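Local coordinates for protein tyrosine aminotransferase (Leishmania infantum, PDB 4IX8) that probably transfers the amino group of tyrosine to 2-oxoglutarate, with pyridoxal 5'-phosphate as its cofactor, at residues Gly110-Arg115 with Leu135-Val140; Gln116-Tyr121 with Arg330-Cys335. All blocks are in the same frame, centred on the assembly; numbering follows the deposited sequence.

Interaction 1. Residues Gly110-Arg115 with Leu135-Val140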
loop_
_atom_site.group_PDB
_atom_site.type_symbol
_atom_site.label_atom_id
_atom_site.label_comp_id
_atom_site.label_asym_id
_atom_site.label_seq_id
_atom_site.Cartn_x
_atom_site.Cartn_y
_atom_site.Cartn_z
ATOM N N GLY A 110 3.573 4.565 11.845
ATOM C CA GLY A 110 4.963 4.156 11.797
ATOM C C GLY A 110 5.506 3.900 13.193
ATOM O O GLY A 110 5.000 4.415 14.198
ATOM N N ALA A 111 6.514 3.053 13.256
ATOM C CA ALA A 111 7.221 2.757 14.499
ATOM C C ALA A 111 7.903 4.030 15.000
ATOM O O ALA A 111 8.503 4.764 14.203
ATOM C CB ALA A 111 8.226 1.680 14.266
ATOM N N ASP A 112 7.781 4.309 16.300
ATOM C CA ASP A 112 8.411 5.480 16.901
ATOM C C ASP A 112 9.883 5.615 16.503
ATOM O O ASP A 112 10.328 6.712 16.141
ATOM C CB ASP A 112 8.360 5.425 18.432
ATOM C CG ASP A 112 6.970 5.626 18.992
ATOM O OD1 ASP A 112 6.018 5.860 18.222
ATOM O OD2 ASP A 112 6.839 5.572 20.232
ATOM N N ASN A 113 10.640 4.517 16.580
ATOM C CA ASN A 113 12.097 4.637 16.439
ATOM C C ASN A 113 12.469 5.017 15.017
ATOM O O ASN A 113 13.322 5.880 14.828
ATOM C CB ASN A 113 12.844 3.364 16.892
ATOM C CG ASN A 113 12.450 2.117 16.128
ATOM O OD1 ASN A 113 11.427 2.080 15.430
ATOM N ND2 ASN A 113 13.242 1.060 16.295
ATOM N N LEU A 114 11.774 4.470 14.023
ATOM C CA LEU A 114 12.056 4.822 12.619
ATOM C C LEU A 114 11.670 6.292 12.358
ATOM O O LEU A 114 12.386 7.040 11.683
ATOM C CB LEU A 114 11.297 3.906 11.629
ATOM C CG LEU A 114 11.494 4.234 10.122
ATOM C CD1 LEU A 114 12.969 4.194 9.785
ATOM C CD2 LEU A 114 10.738 3.304 9.201
ATOM N N ARG A 115 10.573 6.733 12.948
ATOM C CA ARG A 115 10.175 8.119 12.750
ATOM C C ARG A 115 11.252 9.052 13.317
ATOM O O ARG A 115 11.600 10.065 12.690
ATOM C CB ARG A 115 8.808 8.387 13.390
ATOM C CG ARG A 115 7.668 7.650 12.718
ATOM C CD ARG A 115 6.357 7.773 13.544
ATOM N NE ARG A 115 5.827 9.125 13.498
ATOM C CZ ARG A 115 4.929 9.610 14.360
ATOM N NH1 ARG A 115 4.490 8.855 15.350
ATOM N NH2 ARG A 115 4.474 10.858 14.235
ATOM N N LEU A 135 12.670 20.132 11.768
ATOM C CA LEU A 135 12.369 18.736 11.479
ATOM C C LEU A 135 12.065 17.966 12.724
ATOM O O LEU A 135 12.966 17.734 13.527
ATOM C CB LEU A 135 13.557 18.071 10.814
ATOM C CG LEU A 135 13.814 18.478 9.387
ATOM C CD1 LEU A 135 15.155 17.955 8.913
ATOM C CD2 LEU A 135 12.775 17.813 8.570
ATOM N N LYS A 136 10.825 17.522 12.881
ATOM C CA LYS A 136 10.459 16.812 14.101
ATOM C C LYS A 136 9.858 15.476 13.806
ATOM O O LYS A 136 9.066 15.336 12.880
ATOM C CB LYS A 136 9.487 17.648 14.925
ATOM C CG LYS A 136 10.027 19.037 15.239
ATOM C CD LYS A 136 9.000 19.912 15.975
ATOM C CE LYS A 136 9.575 21.299 16.298
ATOM N NZ LYS A 136 10.495 21.256 17.488
ATOM N N TRP A 137 10.214 14.487 14.616
ATOM C CA TRP A 137 9.727 13.147 14.368
ATOM C C TRP A 137 8.202 13.077 14.521
ATOM O O TRP A 137 7.555 12.204 13.919
ATOM C CB TRP A 137 10.404 12.140 15.293
ATOM C CG TRP A 137 10.081 12.248 16.757
ATOM C CD1 TRP A 137 10.679 13.062 17.677
ATOM C CD2 TRP A 137 9.094 11.493 17.476
ATOM N NE1 TRP A 137 10.131 12.858 18.922
ATOM C CE2 TRP A 137 9.159 11.896 18.826
ATOM C CE3 TRP A 137 8.185 10.498 17.114
ATOM C CZ2 TRP A 137 8.319 11.356 19.816
ATOM C CZ3 TRP A 137 7.360 9.957 18.098
ATOM C CH2 TRP A 137 7.432 10.388 19.435
ATOM N N GLU A 138 7.622 13.996 15.295
ATOM C CA GLU A 138 6.169 14.067 15.407
ATOM C C GLU A 138 5.521 14.290 14.047
ATOM O O GLU A 138 4.402 13.840 13.835
ATOM C CB GLU A 138 5.732 15.196 16.364
ATOM C CG GLU A 138 5.999 14.937 17.864
ATOM C CD GLU A 138 7.357 15.410 18.362
ATOM O OE1 GLU A 138 8.234 15.705 17.524
ATOM O OE2 GLU A 138 7.541 15.474 19.615
ATOM N N ASN A 139 6.257 14.898 13.112
ATOM C CA ASN A 139 5.733 15.272 11.777
ATOM C C ASN A 139 6.178 14.357 10.652
ATOM O O ASN A 139 6.019 14.691 9.465
ATOM C CB ASN A 139 6.177 16.695 11.424
ATOM C CG ASN A 139 5.603 17.721 12.373
ATOM O OD1 ASN A 139 4.478 17.585 12.823
ATOM N ND2 ASN A 139 6.393 18.712 12.729
ATOM N N VAL A 140 6.710 13.203 11.039
ATOM C CA VAL A 140 7.072 12.148 10.110
ATOM C C VAL A 140 6.012 11.057 10.104
ATOM O O VAL A 140 5.607 10.577 11.157
ATOM C CB VAL A 140 8.438 11.461 10.493
ATOM C CG1 VAL A 140 8.752 10.313 9.530
ATOM C CG2 VAL A 140 9.565 12.452 10.497
#
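At the edge of the eight-stranded sheet, the first turn of helix 112-122 is joined through Arg115 to the turn that leads into strand 140-143, with Trp137, Glu138 and Val140 on the far side of the contact. Arg115 NE donates to the carbonyl oxygen of Val140 at 2.8 Å; the bond is bent, with an N-H...O angle of 142°, and the nitrogen lies somewhat off the carbonyl plane. NH2 adds a weak second bond to the same oxygen, 3.3 Å from NH2 to Val140 O, so that one acceptor takes two donors of a single guanidinium. NH2 also lies 3.0 Å from Glu138 O, near the guanidinium plane. A bend at chi3 (70°) brings the guanidinium to this group of carbonyls.

Residues 135-140 connect helix 129-133 to an outermost strand of the large sheet of the class I aminotransferase fold, and the turn is closed internally by Val140 N bonding to Trp137 O. Trp137 sets CZ3 over one face of the guanidinium, near the margin of that group: CZ3 stands 4.1 Å from Arg115 NH1, and the two planes are inclined by 68°, too steep for a stack. Trp137 CB rests 3.5 Å from Arg115 O, while Glu138 CD lies over one face of the indole. Val140 packs its CG2 3.8 Å from Arg115 O and also touches Val118 of the same helix and Ile295 of neighbouring strand 292-297. Asp112, one turn earlier, approaches the indole obliquely, with 4.3 Å between OD1 and Trp137 CZ3.

Interaction 2. Residues Gln116-Tyr121 with Arg330-Cys335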
loop_
_atom_site.group_PDB
_atom_site.type_symbol
_atom_site.label_atom_id
_atom_site.label_comp_id
_atom_site.label_asym_id
_atom_site.label_seq_id
_atom_site.Cartn_x
_atom_site.Cartn_y
_atom_site.Cartn_z
ATOM N N GLN A 116 11.800 8.691 14.477
ATOM C CA GLN A 116 12.872 9.486 15.068
ATOM C C GLN A 116 14.107 9.468 14.196
ATOM O O GLN A 116 14.768 10.501 14.003
ATOM C CB GLN A 116 13.206 8.967 16.461
ATOM C CG GLN A 116 12.231 9.508 17.485
ATOM C CD GLN A 116 12.032 8.598 18.675
ATOM O OE1 GLN A 116 12.928 7.873 19.072
ATOM N NE2 GLN A 116 10.814 8.592 19.218
ATOM N N VAL A 117 14.400 8.291 13.651
ATOM C CA VAL A 117 15.595 8.088 12.828
ATOM C C VAL A 117 15.500 8.856 11.505
ATOM O O VAL A 117 16.461 9.481 11.081
ATOM C CB VAL A 117 15.807 6.560 12.584
ATOM C CG1 VAL A 117 16.663 6.295 11.408
ATOM C CG2 VAL A 117 16.402 5.893 13.830
ATOM N N VAL A 118 14.342 8.804 10.859
ATOM C CA VAL A 118 14.147 9.504 9.598
ATOM C C VAL A 118 14.320 10.991 9.791
ATOM O O VAL A 118 14.908 11.691 8.973
ATOM C CB VAL A 118 12.762 9.231 9.062
ATOM C CG1 VAL A 118 12.378 10.248 8.021
ATOM C CG2 VAL A 118 12.680 7.829 8.517
ATOM N N SER A 119 13.786 11.476 10.902
ATOM C CA SER A 119 13.888 12.877 11.259
ATOM C C SER A 119 15.358 13.270 11.391
ATOM O O SER A 119 15.777 14.321 10.905
ATOM C CB SER A 119 13.168 13.149 12.575
ATOM O OG SER A 119 13.352 14.499 12.945
ATOM N N THR A 120 16.132 12.413 12.047
ATOM C CA THR A 120 17.562 12.659 12.248
ATOM C C THR A 120 18.301 12.632 10.922
ATOM O O THR A 120 19.189 13.450 10.677
ATOM C CB THR A 120 18.187 11.617 13.161
ATOM O OG1 THR A 120 17.531 11.651 14.435
ATOM C CG2 THR A 120 19.685 11.865 13.320
ATOM N N TYR A 121 17.923 11.681 10.071
ATOM C CA TYR A 121 18.539 11.531 8.744
ATOM C C TYR A 121 18.340 12.747 7.856
ATOM O O TYR A 121 19.285 13.219 7.250
ATOM C CB TYR A 121 17.979 10.280 8.056
ATOM C CG TYR A 121 18.237 10.150 6.565
ATOM C CD1 TYR A 121 19.433 9.631 6.064
ATOM C CD2 TYR A 121 17.241 10.444 5.662
ATOM C CE1 TYR A 121 19.637 9.490 4.659
ATOM C CE2 TYR A 121 17.423 10.298 4.308
ATOM C CZ TYR A 121 18.606 9.843 3.802
ATOM O OH TYR A 121 18.710 9.734 2.437
ATOM N N ARG A 330 17.621 0.615 12.119
ATOM C CA ARG A 330 18.946 0.211 12.639
ATOM C C ARG A 330 20.081 0.678 11.736
ATOM O O ARG A 330 21.197 0.844 12.212
ATOM C CB ARG A 330 19.031 -1.308 12.792
ATOM C CG ARG A 330 18.338 -1.823 14.019
ATOM C CD ARG A 330 18.350 -3.347 14.105
ATOM N NE ARG A 330 17.427 -3.809 15.132
ATOM C CZ ARG A 330 17.326 -5.051 15.595
ATOM N NH1 ARG A 330 18.122 -6.017 15.163
ATOM N NH2 ARG A 330 16.409 -5.325 16.512
ATOM N N THR A 331 19.796 0.924 10.455
ATOM C CA THR A 331 20.867 1.103 9.479
ATOM C C THR A 331 20.850 2.423 8.671
ATOM O O THR A 331 21.877 2.821 8.117
ATOM C CB THR A 331 20.857 -0.073 8.474
ATOM O OG1 THR A 331 19.591 -0.141 7.807
ATOM C CG2 THR A 331 21.161 -1.416 9.202
ATOM N N LEU A 332 19.730 3.125 8.660
ATOM C CA LEU A 332 19.596 4.316 7.819
ATOM C C LEU A 332 20.695 5.340 8.090
ATOM O O LEU A 332 21.129 6.051 7.202
ATOM C CB LEU A 332 18.223 4.959 8.049
ATOM C CG LEU A 332 17.945 6.181 7.179
ATOM C CD1 LEU A 332 17.830 5.815 5.712
ATOM C CD2 LEU A 332 16.653 6.849 7.662
ATOM N N LEU A 333 21.084 5.446 9.344
ATOM C CA LEU A 333 22.111 6.385 9.773
ATOM C C LEU A 333 23.508 5.793 9.671
ATOM O O LEU A 333 24.468 6.472 9.945
ATOM C CB LEU A 333 21.860 6.815 11.219
ATOM C CG LEU A 333 20.543 7.526 11.536
ATOM C CD1 LEU A 333 20.452 7.725 13.042
ATOM C CD2 LEU A 333 20.443 8.858 10.822
ATOM N N LYS A 334 23.612 4.501 9.400
ATOM C CA LYS A 334 24.909 3.820 9.426
ATOM C C LYS A 334 25.433 3.504 8.026
ATOM O O LYS A 334 26.562 3.119 7.861
ATOM C CB LYS A 334 24.809 2.528 10.236
ATOM C CG LYS A 334 24.590 2.719 11.728
ATOM C CD LYS A 334 24.875 1.388 12.453
ATOM C CE LYS A 334 24.636 1.468 13.949
ATOM N NZ LYS A 334 24.863 0.148 14.648
ATOM N N CYS A 335 24.619 3.717 7.010
ATOM C CA CYS A 335 25.005 3.379 5.655
ATOM C C CYS A 335 26.081 4.314 5.199
ATOM O O CYS A 335 25.932 5.535 5.319
ATOM C CB CYS A 335 23.816 3.459 4.729
ATOM S SG CYS A 335 22.833 1.967 4.842
#
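The side chains of Leu332 and Tyr121 cross at about a right angle, with one leucine methyl over the ring face and the other turned in against the helix. CD1 sits 4.2 Å from the centroid of the Tyr121 ring and 13° off its normal, a CH-pi contact. CD2 fits between the side chains of Tyr121 and Val117, one turn apart on the helix: it is 3.7 Å from Tyr121 CB and 3.8 Å from Val117 CG1. In Tyr121, CG anti to the backbone N (chi1 166°) presents a ring face to Leu332 CD1, while the hydroxyl reaches on to a hydrogen bond with Glu254.

Val117 and Leu332 run past each other in opposite directions, and the CG1 methyl of the valine does the touching. Val118, whose CB points away, contributes a lighter contact, its CG2 4.2 Å from Leu332 CD2; its side chain otherwise packs on Trp293 and Ile295 of the sheet.

Leu333 comes in on the more exposed side. Its CB does not point at the helix; CD1 continues the chain, and the CD2 branch reaches the helix backbone, 3.9 Å from Tyr121 N, and Thr120 CG2 at 4.0 Å. Thr120 meets this leucine nearly at a right angle.

Leu332 also touches Tyr283, the residue after the predicted cofactor lysine, Lys282. This is helix-to-loop packing in a class I aminotransferase: helix 112-122, laid against the large sheet, meets the link between helices 322-331 and 337-355.

Overall arrangement
From the N terminus, the chain enters helix 112-122, whose first turn supplies interaction 1 and whose following turns supply interaction 2. Residues 135-140 soon return to the start of that helix, so interaction 1 closes a short, largely helical loop and ties the helix to the entry of strand 140-143. Interaction 2 closes a far longer one of 208 residues, including all eight strands of the large sheet, and ties the middle of helix 112-122 to the end of helix 322-331 and the link after it. Because 116-121 falls inside the first loop and 330-335 beyond it, the two closures cross. Their centres are 11 Å apart, and they touch where Trp137 packs on Gln116.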